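Long-range contact in fasciclin-1 (Drosophila melanogaster, PDB 1O70), which acts as a neural cell adhesion molecule, represented here by its third and fourth FAS1 domains: residues A[279-284]-A[307-312]. Residues are numbered along the deposited sequence; the frame is centred on the assembly and turned at random.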
loop_
_atom_site.group_PDB
_atom_site.type_symbol
_atom_site.label_atom_id
_atom_site.label_comp_id
_atom_site.label_asym_id
_atom_site.label_seq_id
_atom_site.Cartn_x
_atom_site.Cartn_y
_atom_site.Cartn_z
ATOM N N ILE A 279 3.257 -1.301 15.730
ATOM C CA ILE A 279 3.731 -2.650 15.979
ATOM C C ILE A 279 4.702 -2.683 17.147
ATOM O O ILE A 279 5.695 -1.947 17.184
ATOM C CB ILE A 279 4.437 -3.240 14.734
ATOM C CG1 ILE A 279 3.393 -3.581 13.666
ATOM C CG2 ILE A 279 5.252 -4.462 15.126
ATOM C CD1 ILE A 279 3.970 -4.100 12.381
ATOM N N ILE A 280 4.406 -3.554 18.099
ATOM C CA ILE A 280 5.245 -3.717 19.264
ATOM C C ILE A 280 5.894 -5.077 19.119
ATOM O O ILE A 280 5.233 -6.109 19.193
ATOM C CB ILE A 280 4.392 -3.630 20.540
ATOM C CG1 ILE A 280 3.783 -2.221 20.630
ATOM C CG2 ILE A 280 5.239 -3.940 21.771
ATOM C CD1 ILE A 280 2.706 -2.064 21.675
ATOM N N TRP A 281 7.190 -5.059 18.859
ATOM C CA TRP A 281 7.975 -6.269 18.684
ATOM C C TRP A 281 9.065 -6.191 19.733
ATOM O O TRP A 281 9.843 -5.237 19.744
ATOM C CB TRP A 281 8.608 -6.282 17.297
ATOM C CG TRP A 281 9.531 -7.421 17.066
ATOM C CD1 TRP A 281 9.197 -8.737 16.932
ATOM C CD2 TRP A 281 10.956 -7.346 16.908
ATOM N NE1 TRP A 281 10.330 -9.488 16.689
ATOM C CE2 TRP A 281 11.416 -8.660 16.665
ATOM C CE3 TRP A 281 11.880 -6.295 16.936
ATOM C CZ2 TRP A 281 12.764 -8.949 16.466
ATOM C CZ3 TRP A 281 13.229 -6.585 16.734
ATOM C CH2 TRP A 281 13.655 -7.906 16.497
ATOM N N ASN A 282 9.133 -7.191 20.604
ATOM C CA ASN A 282 10.117 -7.189 21.675
ATOM C C ASN A 282 10.004 -5.878 22.461
ATOM O O ASN A 282 8.951 -5.567 23.017
ATOM C CB ASN A 282 11.534 -7.344 21.118
ATOM C CG ASN A 282 11.794 -8.734 20.562
ATOM O OD1 ASN A 282 11.035 -9.671 20.820
ATOM N ND2 ASN A 282 12.880 -8.876 19.804
ATOM N N TYR A 283 11.082 -5.107 22.505
ATOM C CA TYR A 283 11.053 -3.847 23.233
ATOM C C TYR A 283 10.967 -2.643 22.295
ATOM O O TYR A 283 11.106 -1.490 22.713
ATOM C CB TYR A 283 12.289 -3.743 24.137
ATOM C CG TYR A 283 12.186 -4.557 25.416
ATOM C CD1 TYR A 283 13.333 -4.934 26.125
ATOM C CD2 TYR A 283 10.938 -4.925 25.932
ATOM C CE1 TYR A 283 13.240 -5.659 27.318
ATOM C CE2 TYR A 283 10.832 -5.646 27.120
ATOM C CZ TYR A 283 11.989 -6.010 27.812
ATOM O OH TYR A 283 11.893 -6.720 28.995
ATOM N N LYS A 284 10.711 -2.914 21.023
ATOM C CA LYS A 284 10.614 -1.844 20.050
ATOM C C LYS A 284 9.179 -1.521 19.624
ATOM O O LYS A 284 8.280 -2.363 19.670
ATOM C CB LYS A 284 11.505 -2.177 18.849
ATOM C CG LYS A 284 12.960 -2.357 19.276
ATOM C CD LYS A 284 13.974 -1.994 18.201
ATOM C CE LYS A 284 15.406 -2.063 18.756
ATOM N NZ LYS A 284 16.429 -1.611 17.751
ATOM N N LEU A 307 12.463 -5.067 11.838
ATOM C CA LEU A 307 12.468 -5.804 13.096
ATOM C C LEU A 307 13.915 -6.223 13.355
ATOM O O LEU A 307 14.332 -7.305 12.948
ATOM C CB LEU A 307 11.578 -7.040 12.983
ATOM C CG LEU A 307 10.122 -6.710 12.671
ATOM C CD1 LEU A 307 9.356 -7.979 12.359
ATOM C CD2 LEU A 307 9.503 -5.965 13.848
ATOM N N LEU A 308 14.679 -5.361 14.023
ATOM C CA LEU A 308 16.081 -5.643 14.296
ATOM C C LEU A 308 16.548 -5.141 15.664
ATOM O O LEU A 308 16.223 -4.026 16.070
ATOM C CB LEU A 308 16.945 -5.022 13.192
ATOM C CG LEU A 308 18.355 -5.574 12.951
ATOM C CD1 LEU A 308 18.276 -7.030 12.534
ATOM C CD2 LEU A 308 19.043 -4.751 11.876
ATOM N N GLU A 309 17.296 -5.984 16.373
ATOM C CA GLU A 309 17.856 -5.652 17.689
ATOM C C GLU A 309 19.368 -5.659 17.478
ATOM O O GLU A 309 19.833 -6.147 16.450
ATOM C CB GLU A 309 17.475 -6.724 18.714
ATOM C CG GLU A 309 15.985 -6.933 18.872
ATOM C CD GLU A 309 15.645 -8.069 19.817
ATOM O OE1 GLU A 309 15.990 -9.228 19.506
ATOM O OE2 GLU A 309 15.029 -7.801 20.871
ATOM N N GLU A 310 20.151 -5.124 18.410
ATOM C CA GLU A 310 21.590 -5.150 18.181
ATOM C C GLU A 310 22.198 -6.502 18.534
ATOM O O GLU A 310 23.413 -6.632 18.650
ATOM C CB GLU A 310 22.309 -4.029 18.939
ATOM C CG GLU A 310 22.242 -4.095 20.441
ATOM C CD GLU A 310 23.138 -3.053 21.091
ATOM O OE1 GLU A 310 22.992 -1.850 20.771
ATOM O OE2 GLU A 310 23.993 -3.441 21.918
ATOM N N LYS A 311 21.348 -7.509 18.697
ATOM C CA LYS A 311 21.825 -8.848 18.993
ATOM C C LYS A 311 22.068 -9.522 17.646
ATOM O O LYS A 311 22.579 -10.638 17.578
ATOM C CB LYS A 311 20.780 -9.642 19.772
ATOM C CG LYS A 311 20.159 -8.907 20.949
ATOM C CD LYS A 311 19.049 -9.747 21.576
ATOM C CE LYS A 311 18.205 -8.935 22.549
ATOM N NZ LYS A 311 17.043 -9.714 23.064
ATOM N N ASP A 312 21.689 -8.836 16.573
ATOM C CA ASP A 312 21.868 -9.361 15.224
ATOM C C ASP A 312 22.939 -8.532 14.501
ATOM O O ASP A 312 23.231 -8.747 13.321
ATOM C CB ASP A 312 20.543 -9.287 14.440
ATOM C CG ASP A 312 19.312 -9.545 15.314
ATOM O OD1 ASP A 312 19.301 -10.528 16.080
ATOM O OD2 ASP A 312 18.340 -8.769 15.222
#
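W281 meets L307 because each first torsion turns its side chain toward the other: the indole has CG opposite the backbone N (chi1 175°), while the leucine has CG beside its own N (chi1 -60°). L307 CB then sits over the middle of the W281 six-membered ring, 3.8 Å from its centroid, a CH-pi contact. The CD2 methyl of L307 lies over the same face, 3.5 Å from W281 CG. The far end of the indole reaches E309, with W281 CH2 3.5 Å from E309 CG. On the opposite face lies the amide of N282, its ND2 offset toward the rim. The type II' turn from W281 to K284 joins antiparallel strands 276-281 and 284-295 into a beta hairpin of the fourth FAS1 domain. The hairpin packs on the segment that follows the last strand of the chain, 298-303. The extended chain of K284 carries NZ to L308 O, a 2.9 Å hydrogen bond in the carbonyl plane. An alanine in place of W281 would probably leave L307 CB and CD2 without the flat ring they pack on, and open a gap between the hairpin and L307. E309 N donates to D312 OD2 at 3.2 Å, within a type I turn. R233 pairs with D312 and also bonds L307 O.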